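Local coordinates for pathogenicity island protein (Staphylococcus aureus subsp. aureus, PDB 3HL6) that is of unknown function but is encoded by a probably mobile pathogenicity island of Staphylococcus aureus and combines a small beta sheet with a bundle of helices, at residues Y116-Y121 / T181-D186; Q66-A71 / N155-Y160; Q107-E112 / P171-G176. One frame throughout, in Å; residues are numbered along the deposited sequence.

Contact 1. Residues Y116-Y121 / T181-D186; sequences YGLQTY and TEFVQD
Tyr121 and Val184 meet at about a right angle, the phenol ring reaching across the valine so that methyl CG2 sits over one ring face, offset toward the rim. It is a CH-pi contact, with CG2 of Val184 4.2 Å from the centroid of the Tyr121 ring and 20° off the ring normal. The other branch, CG1, lies beside the hydroxyl end, and Tyr121 OH adds only a weak hydrogen bond to Val184 O at 3.5 Å. With CG anti to the backbone N (chi1 -157°), the ring extends from Tyr121 toward the last turn of helix 171-184. The pairing joins the C-terminal parts of helices 112-121 and 171-184, two members of a helical bundle, and helices 152-163 and 191-208 supply side chains around it: Val152 touches both Leu118 and Val184, while Tyr194 touches Leu118 and Phe183. Phe183 likewise has its CG anti to the backbone N and directs its ring at the partner helix, where Leu118 CD2 approaches Phe183 CD1 to 3.5 Å at an oblique angle. Beyond the helix end, the Asp186 carboxylate comes from the direction opposite to Tyr121, its plane turned 41° from the ring and its OD1 lying obliquely 3.4 Å from Tyr121 CE1.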
ATOM      1  N   TYR B 116     -31.112  -4.805  -4.012  1.00 60.46           N
ATOM      2  CA  TYR B 116     -32.132  -5.497  -3.241  1.00 60.73           C
ATOM      3  C   TYR B 116     -32.037  -5.062  -1.798  1.00 60.48           C
ATOM      4  O   TYR B 116     -33.050  -4.847  -1.158  1.00 60.41           O
ATOM      5  CB  TYR B 116     -31.985  -7.019  -3.347  1.00 60.82           C
ATOM      6  CG  TYR B 116     -32.884  -7.768  -2.362  1.00 62.66           C
ATOM      7  CD1 TYR B 116     -32.433  -8.098  -1.079  1.00 61.86           C
ATOM      8  CD2 TYR B 116     -34.193  -8.123  -2.711  1.00 63.15           C
ATOM      9  CE1 TYR B 116     -33.261  -8.767  -0.177  1.00 62.63           C
ATOM     10  CE2 TYR B 116     -35.022  -8.791  -1.817  1.00 62.72           C
ATOM     11  CZ  TYR B 116     -34.551  -9.113  -0.558  1.00 63.68           C
ATOM     12  OH  TYR B 116     -35.376  -9.783   0.323  1.00 65.12           O
ATOM     13  N   GLY B 117     -30.807  -4.931  -1.303  1.00 60.59           N
ATOM     14  CA  GLY B 117     -30.554  -4.545   0.079  1.00 60.59           C
ATOM     15  C   GLY B 117     -30.911  -3.101   0.354  1.00 60.99           C
ATOM     16  O   GLY B 117     -31.321  -2.758   1.454  1.00 60.84           O
ATOM     17  N   LEU B 118     -30.750  -2.251  -0.654  1.00 61.42           N
ATOM     18  CA  LEU B 118     -31.186  -0.867  -0.553  1.00 62.00           C
ATOM     19  C   LEU B 118     -32.709  -0.753  -0.471  1.00 63.04           C
ATOM     20  O   LEU B 118     -33.233  -0.047   0.397  1.00 63.30           O
ATOM     21  CB  LEU B 118     -30.628  -0.031  -1.711  1.00 61.65           C
ATOM     22  CG  LEU B 118     -29.145   0.354  -1.559  1.00 59.76           C
ATOM     23  CD1 LEU B 118     -28.497   0.679  -2.874  1.00 55.92           C
ATOM     24  CD2 LEU B 118     -28.986   1.486  -0.579  1.00 58.09           C
ATOM     25  N   GLN B 119     -33.407  -1.444  -1.370  1.00 63.67           N
ATOM     26  CA  GLN B 119     -34.843  -1.655  -1.253  1.00 64.39           C
ATOM     27  C   GLN B 119     -35.215  -1.906   0.188  1.00 64.71           C
ATOM     28  O   GLN B 119     -35.911  -1.115   0.836  1.00 65.02           O
ATOM     29  CB  GLN B 119     -35.231  -2.903  -2.014  1.00 64.73           C
ATOM     30  CG  GLN B 119     -35.701  -2.707  -3.418  1.00 66.47           C
ATOM     31  CD  GLN B 119     -36.794  -3.693  -3.744  1.00 68.83           C
ATOM     32  OE1 GLN B 119     -36.907  -4.192  -4.867  1.00 69.14           O
ATOM     33  NE2 GLN B 119     -37.603  -3.999  -2.743  1.00 70.18           N
ATOM     34  N   THR B 120     -34.731  -3.046   0.658  1.00 65.02           N
ATOM     35  CA  THR B 120     -35.009  -3.599   1.974  1.00 65.09           C
ATOM     36  C   THR B 120     -34.584  -2.693   3.130  1.00 65.07           C
ATOM     37  O   THR B 120     -35.031  -2.852   4.257  1.00 65.07           O
ATOM     38  CB  THR B 120     -34.274  -4.942   2.090  1.00 64.82           C
ATOM     39  OG1 THR B 120     -34.907  -5.879   1.220  1.00 64.47           O
ATOM     40  CG2 THR B 120     -34.315  -5.463   3.508  1.00 65.67           C
ATOM     41  N   TYR B 121     -33.706  -1.747   2.857  1.00 65.72           N
ATOM     42  CA  TYR B 121     -33.272  -0.842   3.900  1.00 66.66           C
ATOM     43  C   TYR B 121     -34.449  -0.038   4.417  1.00 67.58           C
ATOM     44  O   TYR B 121     -34.627   0.117   5.628  1.00 68.00           O
ATOM     45  CB  TYR B 121     -32.213   0.112   3.375  1.00 66.54           C
ATOM     46  CG  TYR B 121     -31.353   0.688   4.465  1.00 65.57           C
ATOM     47  CD1 TYR B 121     -31.430   2.045   4.807  1.00 64.15           C
ATOM     48  CD2 TYR B 121     -30.458  -0.122   5.153  1.00 64.20           C
ATOM     49  CE1 TYR B 121     -30.635   2.565   5.807  1.00 64.31           C
ATOM     50  CE2 TYR B 121     -29.655   0.388   6.153  1.00 64.32           C
ATOM     51  CZ  TYR B 121     -29.747   1.728   6.477  1.00 64.46           C
ATOM     52  OH  TYR B 121     -28.943   2.223   7.473  1.00 65.54           O
ATOM     53  N   THR B 181     -24.691   7.173  -0.004  1.00 58.68           N
ATOM     54  CA  THR B 181     -24.334   7.444   1.379  1.00 60.27           C
ATOM     55  C   THR B 181     -25.377   8.337   2.054  1.00 60.62           C
ATOM     56  O   THR B 181     -25.586   8.252   3.258  1.00 60.62           O
ATOM     57  CB  THR B 181     -22.886   7.994   1.563  1.00 60.05           C
ATOM     58  OG1 THR B 181     -22.743   9.216   0.873  1.00 63.53           O
ATOM     59  CG2 THR B 181     -21.896   7.077   0.944  1.00 60.61           C
ATOM     60  N   GLU B 182     -26.061   9.157   1.272  1.00 61.35           N
ATOM     61  CA  GLU B 182     -27.160   9.943   1.814  1.00 62.36           C
ATOM     62  C   GLU B 182     -28.349   9.083   2.219  1.00 62.53           C
ATOM     63  O   GLU B 182     -28.845   9.158   3.352  1.00 62.33           O
ATOM     64  CB  GLU B 182     -27.619  11.011   0.818  1.00 62.39           C
ATOM     65  CG  GLU B 182     -28.672  11.921   1.406  1.00 64.61           C
ATOM     66  CD  GLU B 182     -29.143  13.002   0.436  1.00 69.31           C
ATOM     67  OE1 GLU B 182     -28.658  13.053  -0.725  1.00 69.17           O
ATOM     68  OE2 GLU B 182     -30.019  13.801   0.845  1.00 71.21           O
ATOM     69  N   PHE B 183     -28.811   8.279   1.273  1.00 63.00           N
ATOM     70  CA  PHE B 183     -29.960   7.419   1.471  1.00 63.61           C
ATOM     71  C   PHE B 183     -29.911   6.658   2.780  1.00 64.81           C
ATOM     72  O   PHE B 183     -30.936   6.403   3.404  1.00 64.88           O
ATOM     73  CB  PHE B 183     -30.037   6.444   0.316  1.00 62.86           C
ATOM     74  CG  PHE B 183     -31.148   5.444   0.427  1.00 62.57           C
ATOM     75  CD1 PHE B 183     -30.867   4.096   0.676  1.00 60.98           C
ATOM     76  CD2 PHE B 183     -32.467   5.825   0.230  1.00 61.28           C
ATOM     77  CE1 PHE B 183     -31.884   3.159   0.744  1.00 60.74           C
ATOM     78  CE2 PHE B 183     -33.496   4.882   0.304  1.00 62.52           C
ATOM     79  CZ  PHE B 183     -33.203   3.547   0.560  1.00 60.28           C
ATOM     80  N   VAL B 184     -28.716   6.288   3.206  1.00 66.42           N
ATOM     81  CA  VAL B 184     -28.593   5.457   4.386  1.00 68.00           C
ATOM     82  C   VAL B 184     -28.544   6.211   5.723  1.00 69.51           C
ATOM     83  O   VAL B 184     -28.856   5.635   6.766  1.00 69.40           O
ATOM     84  CB  VAL B 184     -27.410   4.489   4.243  1.00 67.73           C
ATOM     85  CG1 VAL B 184     -27.076   3.882   5.577  1.00 67.39           C
ATOM     86  CG2 VAL B 184     -27.761   3.413   3.235  1.00 66.84           C
ATOM     87  N   GLN B 185     -28.155   7.482   5.700  1.00 71.80           N
ATOM     88  CA  GLN B 185     -28.406   8.365   6.836  1.00 74.56           C
ATOM     89  C   GLN B 185     -29.915   8.481   7.014  1.00 77.06           C
ATOM     90  O   GLN B 185     -30.585   9.150   6.226  1.00 78.12           O
ATOM     91  CB  GLN B 185     -27.814   9.756   6.600  1.00 73.94           C
ATOM     92  CG  GLN B 185     -26.386   9.773   6.067  1.00 73.12           C
ATOM     93  CD  GLN B 185     -25.437   8.975   6.931  1.00 72.09           C
ATOM     94  OE1 GLN B 185     -25.518   9.025   8.156  1.00 70.33           O
ATOM     95  NE2 GLN B 185     -24.535   8.226   6.295  1.00 70.64           N
ATOM     96  N   ASP B 186     -30.479   7.812   8.009  1.00 79.80           N
ATOM     97  CA  ASP B 186     -31.885   7.411   7.859  1.00 82.45           C
ATOM     98  C   ASP B 186     -32.890   8.553   7.863  1.00 83.96           C
ATOM     99  O   ASP B 186     -32.846   9.459   8.716  1.00 84.39           O
ATOM    100  CB  ASP B 186     -32.285   6.360   8.888  1.00 82.82           C
ATOM    101  CG  ASP B 186     -32.581   5.025   8.248  1.00 84.43           C
ATOM    102  OD1 ASP B 186     -32.764   4.994   6.994  1.00 83.91           O
ATOM    103  OD2 ASP B 186     -32.629   4.021   9.003  1.00 85.66           O
TER

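Contact 2. Residues Q66-A71 / N155-Y160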
ATOM      1  N   GLN B  66     -23.981   8.167  10.396  1.00 65.32           N
ATOM      2  CA  GLN B  66     -23.481   6.881   9.937  1.00 63.33           C
ATOM      3  C   GLN B  66     -22.252   7.097   9.043  1.00 61.77           C
ATOM      4  O   GLN B  66     -22.349   7.683   7.970  1.00 61.91           O
ATOM      5  CB  GLN B  66     -24.591   6.150   9.188  1.00 63.16           C
ATOM      6  CG  GLN B  66     -24.197   4.824   8.602  1.00 64.66           C
ATOM      7  CD  GLN B  66     -24.033   3.741   9.647  1.00 65.26           C
ATOM      8  OE1 GLN B  66     -23.026   3.694  10.353  1.00 65.73           O
ATOM      9  NE2 GLN B  66     -25.015   2.855   9.739  1.00 64.80           N
ATOM     10  N   SER B  67     -21.092   6.654   9.504  1.00 59.68           N
ATOM     11  CA  SER B  67     -19.906   6.590   8.650  1.00 58.12           C
ATOM     12  C   SER B  67     -19.573   5.152   8.211  1.00 56.45           C
ATOM     13  O   SER B  67     -20.283   4.222   8.563  1.00 55.90           O
ATOM     14  CB  SER B  67     -18.715   7.205   9.367  1.00 57.87           C
ATOM     15  OG  SER B  67     -18.296   8.351   8.672  1.00 59.73           O
ATOM     16  N   PHE B  68     -18.493   4.982   7.450  1.00 54.43           N
ATOM     17  CA  PHE B  68     -18.159   3.682   6.876  1.00 52.26           C
ATOM     18  C   PHE B  68     -16.712   3.328   7.121  1.00 51.34           C
ATOM     19  O   PHE B  68     -15.824   4.127   6.868  1.00 51.28           O
ATOM     20  CB  PHE B  68     -18.496   3.657   5.385  1.00 52.34           C
ATOM     21  CG  PHE B  68     -19.869   4.163   5.099  1.00 51.45           C
ATOM     22  CD1 PHE B  68     -20.947   3.287   5.115  1.00 48.91           C
ATOM     23  CD2 PHE B  68     -20.095   5.541   4.912  1.00 49.92           C
ATOM     24  CE1 PHE B  68     -22.223   3.764   4.909  1.00 51.65           C
ATOM     25  CE2 PHE B  68     -21.356   6.032   4.688  1.00 47.32           C
ATOM     26  CZ  PHE B  68     -22.431   5.161   4.685  1.00 50.55           C
ATOM     27  N   GLU B  69     -16.495   2.124   7.632  1.00 49.86           N
ATOM     28  CA  GLU B  69     -15.182   1.648   7.973  1.00 49.09           C
ATOM     29  C   GLU B  69     -14.282   1.478   6.752  1.00 47.86           C
ATOM     30  O   GLU B  69     -14.609   0.727   5.836  1.00 47.72           O
ATOM     31  CB  GLU B  69     -15.311   0.298   8.686  1.00 49.81           C
ATOM     32  CG  GLU B  69     -13.977  -0.401   8.908  1.00 51.61           C
ATOM     33  CD  GLU B  69     -14.050  -1.469   9.961  1.00 54.86           C
ATOM     34  OE1 GLU B  69     -13.229  -2.433   9.892  1.00 57.64           O
ATOM     35  OE2 GLU B  69     -14.914  -1.341  10.857  1.00 54.65           O
ATOM     36  N   LEU B  70     -13.129   2.132   6.769  1.00 46.78           N
ATOM     37  CA  LEU B  70     -12.121   1.952   5.729  1.00 46.38           C
ATOM     38  C   LEU B  70     -11.103   0.898   6.093  1.00 45.93           C
ATOM     39  O   LEU B  70     -10.545   0.250   5.207  1.00 45.88           O
ATOM     40  CB  LEU B  70     -11.347   3.234   5.488  1.00 46.11           C
ATOM     41  CG  LEU B  70     -11.992   4.308   4.627  1.00 47.84           C
ATOM     42  CD1 LEU B  70     -10.881   5.279   4.197  1.00 49.19           C
ATOM     43  CD2 LEU B  70     -12.716   3.731   3.415  1.00 45.84           C
ATOM     44  N   ALA B  71     -10.838   0.761   7.390  1.00 45.42           N
ATOM     45  CA  ALA B  71      -9.709  -0.026   7.868  1.00 45.12           C
ATOM     46  C   ALA B  71      -9.842  -0.418   9.340  1.00 45.48           C
ATOM     47  O   ALA B  71     -10.314   0.368  10.169  1.00 44.64           O
ATOM     48  CB  ALA B  71      -8.415   0.708   7.620  1.00 44.20           C
ATOM     49  N   ASN B 155     -21.358  -3.255   1.460  1.00 50.91           N
ATOM     50  CA  ASN B 155     -21.251  -2.782   0.097  1.00 50.72           C
ATOM     51  C   ASN B 155     -20.722  -1.342  -0.021  1.00 49.47           C
ATOM     52  O   ASN B 155     -19.789  -1.070  -0.759  1.00 48.54           O
ATOM     53  CB  ASN B 155     -22.625  -2.891  -0.541  1.00 51.32           C
ATOM     54  CG  ASN B 155     -22.817  -4.193  -1.218  1.00 55.86           C
ATOM     55  OD1 ASN B 155     -22.064  -4.502  -2.140  1.00 62.69           O
ATOM     56  ND2 ASN B 155     -23.804  -5.006  -0.763  1.00 58.77           N
ATOM     57  N   ILE B 156     -21.335  -0.435   0.717  1.00 48.69           N
ATOM     58  CA  ILE B 156     -20.901   0.950   0.731  1.00 49.04           C
ATOM     59  C   ILE B 156     -19.449   1.078   1.198  1.00 49.04           C
ATOM     60  O   ILE B 156     -18.657   1.855   0.627  1.00 48.62           O
ATOM     61  CB  ILE B 156     -21.864   1.827   1.535  1.00 48.34           C
ATOM     62  CG1 ILE B 156     -23.198   1.887   0.788  1.00 47.30           C
ATOM     63  CG2 ILE B 156     -21.313   3.218   1.650  1.00 49.66           C
ATOM     64  CD1 ILE B 156     -24.359   2.371   1.603  1.00 45.92           C
ATOM     65  N   GLU B 157     -19.083   0.258   2.182  1.00 48.84           N
ATOM     66  CA  GLU B 157     -17.744   0.367   2.765  1.00 48.57           C
ATOM     67  C   GLU B 157     -16.750   0.056   1.691  1.00 47.69           C
ATOM     68  O   GLU B 157     -15.729   0.731   1.516  1.00 48.31           O
ATOM     69  CB  GLU B 157     -17.575  -0.554   3.973  1.00 48.57           C
ATOM     70  CG  GLU B 157     -18.296  -0.044   5.204  1.00 49.23           C
ATOM     71  CD  GLU B 157     -18.169  -0.976   6.399  1.00 53.10           C
ATOM     72  OE1 GLU B 157     -17.814  -2.157   6.207  1.00 52.57           O
ATOM     73  OE2 GLU B 157     -18.418  -0.514   7.542  1.00 56.38           O
ATOM     74  N   MET B 158     -17.090  -0.950   0.924  1.00 46.63           N
ATOM     75  CA  MET B 158     -16.239  -1.378  -0.156  1.00 46.26           C
ATOM     76  C   MET B 158     -16.186  -0.371  -1.332  1.00 44.69           C
ATOM     77  O   MET B 158     -15.130  -0.113  -1.878  1.00 44.04           O
ATOM     78  CB  MET B 158     -16.671  -2.771  -0.593  1.00 46.28           C
ATOM     79  CG  MET B 158     -15.651  -3.430  -1.412  1.00 50.37           C
ATOM     80  SD  MET B 158     -16.387  -3.693  -3.005  1.00 61.93           S
ATOM     81  CE  MET B 158     -16.007  -5.468  -3.218  1.00 59.88           C
ATOM     82  N   LEU B 159     -17.324   0.212  -1.691  1.00 44.18           N
ATOM     83  CA  LEU B 159     -17.345   1.411  -2.552  1.00 43.44           C
ATOM     84  C   LEU B 159     -16.421   2.488  -2.018  1.00 42.43           C
ATOM     85  O   LEU B 159     -15.609   3.034  -2.741  1.00 41.63           O
ATOM     86  CB  LEU B 159     -18.776   1.954  -2.710  1.00 43.72           C
ATOM     87  CG  LEU B 159     -19.705   1.103  -3.591  1.00 43.01           C
ATOM     88  CD1 LEU B 159     -21.138   1.552  -3.466  1.00 40.42           C
ATOM     89  CD2 LEU B 159     -19.237   1.160  -5.031  1.00 41.81           C
ATOM     90  N   TYR B 160     -16.504   2.775  -0.733  1.00 42.16           N
ATOM     91  CA  TYR B 160     -15.569   3.745  -0.190  1.00 42.22           C
ATOM     92  C   TYR B 160     -14.118   3.371  -0.422  1.00 42.44           C
ATOM     93  O   TYR B 160     -13.312   4.231  -0.692  1.00 44.31           O
ATOM     94  CB  TYR B 160     -15.830   4.011   1.284  1.00 41.74           C
ATOM     95  CG  TYR B 160     -16.867   5.065   1.462  1.00 40.86           C
ATOM     96  CD1 TYR B 160     -16.515   6.370   1.797  1.00 41.02           C
ATOM     97  CD2 TYR B 160     -18.192   4.775   1.255  1.00 40.04           C
ATOM     98  CE1 TYR B 160     -17.465   7.347   1.953  1.00 39.82           C
ATOM     99  CE2 TYR B 160     -19.153   5.729   1.413  1.00 42.54           C
ATOM    100  CZ  TYR B 160     -18.791   7.025   1.754  1.00 42.34           C
ATOM    101  OH  TYR B 160     -19.784   7.981   1.910  1.00 45.10           O
TER
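Phe68 is the bump of this interface, a ring that drops from the edge strand into a hollow formed by Ile156, Glu157 and Tyr160 on one side of helix 152-163. Methyl CG2 of Ile156 rests on one face of the ring, 3.6 Å from the Phe68 centroid, a close CH-pi contact. The Tyr160 ring is nearly parallel to that of Phe68, the planes 21° apart, but is slid along so that the two barely overlap; their nearest carbons are Phe68 CD2 and Tyr160 CE2 at 3.6 Å. Near the ring plane, at the edge, the CG methylene of Glu157 closes the hollow and packs on Phe68 CB.

With its CG anti to the carbonyl carbon (chi1 -74°) and the chain extended beyond, Glu157 reaches across from the helix to the strand backbone, and its OE2 accepts a hydrogen bond from Glu69 N at 3.3 Å. The amide meets the carboxylate from well above its plane. Glu69 OE2 lies 4.9 Å from Glu157 OE2, so the two like charges may disfavour a closer approach.

A second, smaller bump is Leu70, whose CD2 comes to 3.8 Å from Tyr160 CB, crossing that side chain at about a right angle. The Tyr160 hydroxyl reaches past Phe68 to bond Val57 N of the adjacent strand. Thr181 of helix 171-184 packs on the Phe68 ring. Leu70 and Ala71 both pair with Leu53 in a classic beta bulge. Strand 68-71 and residues 155-160 of the helix cross at -49°, and the whole is a helix packed on the outermost strand of a mixed, mostly antiparallel sheet, as in alpha+beta proteins.

Contact 3. Residues Q107-E112 / P171-G176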
ATOM      1  N   GLN B 107     -19.734  -2.263  -8.875  1.00 47.89           N
ATOM      2  CA  GLN B 107     -20.305  -2.441  -7.544  1.00 48.48           C
ATOM      3  C   GLN B 107     -21.468  -1.517  -7.264  1.00 48.37           C
ATOM      4  O   GLN B 107     -22.353  -1.849  -6.487  1.00 48.52           O
ATOM      5  CB  GLN B 107     -19.251  -2.234  -6.467  1.00 48.48           C
ATOM      6  CG  GLN B 107     -18.175  -3.262  -6.496  1.00 51.56           C
ATOM      7  CD  GLN B 107     -18.715  -4.658  -6.332  1.00 56.20           C
ATOM      8  OE1 GLN B 107     -19.633  -4.902  -5.541  1.00 60.44           O
ATOM      9  NE2 GLN B 107     -18.148  -5.593  -7.077  1.00 58.42           N
ATOM     10  N   LEU B 108     -21.444  -0.342  -7.872  1.00 48.79           N
ATOM     11  CA  LEU B 108     -22.440   0.677  -7.629  1.00 49.11           C
ATOM     12  C   LEU B 108     -23.672   0.466  -8.520  1.00 49.72           C
ATOM     13  O   LEU B 108     -24.814   0.616  -8.065  1.00 49.90           O
ATOM     14  CB  LEU B 108     -21.796   2.033  -7.884  1.00 49.74           C
ATOM     15  CG  LEU B 108     -22.408   3.384  -7.547  1.00 50.09           C
ATOM     16  CD1 LEU B 108     -23.181   3.372  -6.251  1.00 50.51           C
ATOM     17  CD2 LEU B 108     -21.274   4.382  -7.465  1.00 50.78           C
ATOM     18  N   PHE B 109     -23.457   0.087  -9.773  1.00 49.73           N
ATOM     19  CA  PHE B 109     -24.534   0.102 -10.750  1.00 50.42           C
ATOM     20  C   PHE B 109     -24.950  -1.259 -11.291  1.00 51.55           C
ATOM     21  O   PHE B 109     -26.027  -1.392 -11.857  1.00 51.52           O
ATOM     22  CB  PHE B 109     -24.109   0.936 -11.955  1.00 50.75           C
ATOM     23  CG  PHE B 109     -23.872   2.368 -11.648  1.00 48.90           C
ATOM     24  CD1 PHE B 109     -24.759   3.071 -10.858  1.00 46.90           C
ATOM     25  CD2 PHE B 109     -22.752   3.010 -12.149  1.00 47.56           C
ATOM     26  CE1 PHE B 109     -24.549   4.415 -10.594  1.00 49.33           C
ATOM     27  CE2 PHE B 109     -22.527   4.348 -11.886  1.00 48.34           C
ATOM     28  CZ  PHE B 109     -23.421   5.055 -11.106  1.00 49.09           C
ATOM     29  N   GLU B 110     -24.094  -2.261 -11.159  1.00 52.81           N
ATOM     30  CA  GLU B 110     -24.426  -3.591 -11.634  1.00 54.54           C
ATOM     31  C   GLU B 110     -24.516  -4.643 -10.530  1.00 55.49           C
ATOM     32  O   GLU B 110     -24.228  -5.807 -10.766  1.00 56.08           O
ATOM     33  CB  GLU B 110     -23.385  -4.044 -12.648  1.00 54.62           C
ATOM     34  CG  GLU B 110     -23.382  -3.242 -13.915  1.00 57.71           C
ATOM     35  CD  GLU B 110     -22.289  -3.677 -14.848  1.00 62.01           C
ATOM     36  OE1 GLU B 110     -21.308  -4.309 -14.348  1.00 64.38           O
ATOM     37  OE2 GLU B 110     -22.403  -3.383 -16.073  1.00 64.34           O
ATOM     38  N   ASP B 111     -24.885  -4.250  -9.321  1.00 56.62           N
ATOM     39  CA  ASP B 111     -25.076  -5.227  -8.263  1.00 57.08           C
ATOM     40  C   ASP B 111     -26.536  -5.244  -7.892  1.00 57.42           C
ATOM     41  O   ASP B 111     -27.028  -4.347  -7.207  1.00 57.58           O
ATOM     42  CB  ASP B 111     -24.229  -4.883  -7.040  1.00 57.07           C
ATOM     43  CG  ASP B 111     -24.017  -6.077  -6.115  1.00 58.56           C
ATOM     44  OD1 ASP B 111     -24.981  -6.795  -5.791  1.00 59.34           O
ATOM     45  OD2 ASP B 111     -22.872  -6.291  -5.689  1.00 60.68           O
ATOM     46  N   GLU B 112     -27.237  -6.270  -8.348  1.00 57.99           N
ATOM     47  CA  GLU B 112     -28.625  -6.432  -7.972  1.00 58.91           C
ATOM     48  C   GLU B 112     -28.782  -6.851  -6.500  1.00 58.94           C
ATOM     49  O   GLU B 112     -29.778  -6.542  -5.880  1.00 59.38           O
ATOM     50  CB  GLU B 112     -29.284  -7.442  -8.881  1.00 58.69           C
ATOM     51  CG  GLU B 112     -28.849  -8.826  -8.542  1.00 62.10           C
ATOM     52  CD  GLU B 112     -29.086  -9.778  -9.666  1.00 65.75           C
ATOM     53  OE1 GLU B 112     -30.166 -10.414  -9.634  1.00 66.62           O
ATOM     54  OE2 GLU B 112     -28.206  -9.874 -10.569  1.00 65.81           O
ATOM     55  N   PRO B 171     -18.003  12.220 -12.948  1.00 57.92           N
ATOM     56  CA  PRO B 171     -18.918  12.750 -11.927  1.00 57.25           C
ATOM     57  C   PRO B 171     -19.892  11.696 -11.428  1.00 56.97           C
ATOM     58  O   PRO B 171     -20.487  11.855 -10.366  1.00 57.04           O
ATOM     59  CB  PRO B 171     -19.689  13.832 -12.682  1.00 57.02           C
ATOM     60  CG  PRO B 171     -18.818  14.186 -13.858  1.00 56.51           C
ATOM     61  CD  PRO B 171     -18.156  12.918 -14.243  1.00 57.68           C
ATOM     62  N   GLU B 172     -20.051  10.628 -12.201  1.00 56.64           N
ATOM     63  CA  GLU B 172     -21.053   9.601 -11.915  1.00 56.05           C
ATOM     64  C   GLU B 172     -20.625   8.642 -10.803  1.00 55.40           C
ATOM     65  O   GLU B 172     -21.461   8.024 -10.143  1.00 55.50           O
ATOM     66  CB  GLU B 172     -21.379   8.811 -13.184  1.00 56.40           C
ATOM     67  CG  GLU B 172     -22.119   9.622 -14.262  1.00 56.78           C
ATOM     68  CD  GLU B 172     -21.295   9.827 -15.520  1.00 57.19           C
ATOM     69  OE1 GLU B 172     -20.057   9.826 -15.432  1.00 58.60           O
ATOM     70  OE2 GLU B 172     -21.879   9.986 -16.612  1.00 59.18           O
ATOM     71  N   LEU B 173     -19.330   8.518 -10.578  1.00 54.10           N
ATOM     72  CA  LEU B 173     -18.882   7.853  -9.379  1.00 53.85           C
ATOM     73  C   LEU B 173     -19.078   8.740  -8.143  1.00 53.83           C
ATOM     74  O   LEU B 173     -19.681   8.324  -7.159  1.00 54.20           O
ATOM     75  CB  LEU B 173     -17.427   7.431  -9.547  1.00 54.29           C
ATOM     76  CG  LEU B 173     -17.125   6.051 -10.135  1.00 52.30           C
ATOM     77  CD1 LEU B 173     -18.362   5.356 -10.732  1.00 50.89           C
ATOM     78  CD2 LEU B 173     -16.025   6.186 -11.147  1.00 49.74           C
ATOM     79  N   VAL B 174     -18.602   9.976  -8.205  1.00 53.46           N
ATOM     80  CA  VAL B 174     -18.938  10.991  -7.198  1.00 53.01           C
ATOM     81  C   VAL B 174     -20.429  11.111  -6.838  1.00 53.30           C
ATOM     82  O   VAL B 174     -20.805  10.983  -5.687  1.00 54.21           O
ATOM     83  CB  VAL B 174     -18.409  12.380  -7.607  1.00 52.92           C
ATOM     84  CG1 VAL B 174     -18.256  13.238  -6.399  1.00 51.97           C
ATOM     85  CG2 VAL B 174     -17.064  12.260  -8.344  1.00 53.08           C
ATOM     86  N   GLU B 175     -21.296  11.379  -7.800  1.00 53.18           N
ATOM     87  CA  GLU B 175     -22.700  11.547  -7.468  1.00 52.44           C
ATOM     88  C   GLU B 175     -23.261  10.211  -6.946  1.00 52.31           C
ATOM     89  O   GLU B 175     -23.960  10.168  -5.928  1.00 52.41           O
ATOM     90  CB  GLU B 175     -23.463  12.058  -8.690  1.00 52.70           C
ATOM     91  CG  GLU B 175     -24.935  12.425  -8.436  1.00 54.96           C
ATOM     92  CD  GLU B 175     -25.095  13.562  -7.419  1.00 58.94           C
ATOM     93  OE1 GLU B 175     -24.067  14.216  -7.093  1.00 59.52           O
ATOM     94  OE2 GLU B 175     -26.252  13.795  -6.952  1.00 59.88           O
ATOM     95  N   GLY B 176     -22.938   9.118  -7.633  1.00 51.42           N
ATOM     96  CA  GLY B 176     -23.283   7.777  -7.154  1.00 50.49           C
ATOM     97  C   GLY B 176     -22.992   7.480  -5.698  1.00 49.69           C
ATOM     98  O   GLY B 176     -23.861   7.006  -4.966  1.00 49.23           O
TER
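Glu172, in the first turn of helix 171-184, meets Phe109 through its backbone: the carbonyl O of Glu172 lies at the edge of the ring, near its plane, 3.7 Å from Phe109 CZ. This places the oxygen beside the rim of C-H groups, a weakly polar contact in which no hydrogen bond is formed. The carboxylate of Glu172 is directed elsewhere, to Ser207 OG. Next in sequence, Leu173 brings its CD1 to 4.4 Å from Phe109 CE2, and the same methyl is only loosely in touch with Leu108 CD2. Leu173 also touches Ser101, Met104 and Ala105, earlier in helix 100-109. The geometry is that of a helix-helix contact within the helical part of the fold, the C-terminal end of helix 100-109 meeting the N-terminal turns of helix 171-184, with Leu204 of helix 191-208 touching both Phe109 and Glu172. One turn further on, Gly176 offers bare backbone where a side chain would point at the partner. Leu108 occupies that place, its CD2 4.0 Å from Gly176 CA and its CD1 3.9 Å from Gly176 O. Leu108 reaches there because its CG stands anti to the backbone N (chi1 -170°), and its CG also lies over one face of the Phe109 ring.

Followed from the N terminus, the chain reaches strand 68-71, the first segment used, after four strands and helix 13-30, and helix 152-163 closes its loop in contact 2. Within that span come helices 100-109 and 112-121, whose partners lie later still, on helix 171-184: contact 3 uses its beginning and contact 1 its end. All three contacts therefore cross, each pair of loops overlapping with alternating segments. Residues 171-176 close the loop from 107-112, and 181-186 close that from 116-121. Helix 171-184 is shared by contacts 1 and 3, while Gln185 probably bonds Gln66 and Leu159 packs on Gln107, linking contact 2 to both and tying sheet edge to helices.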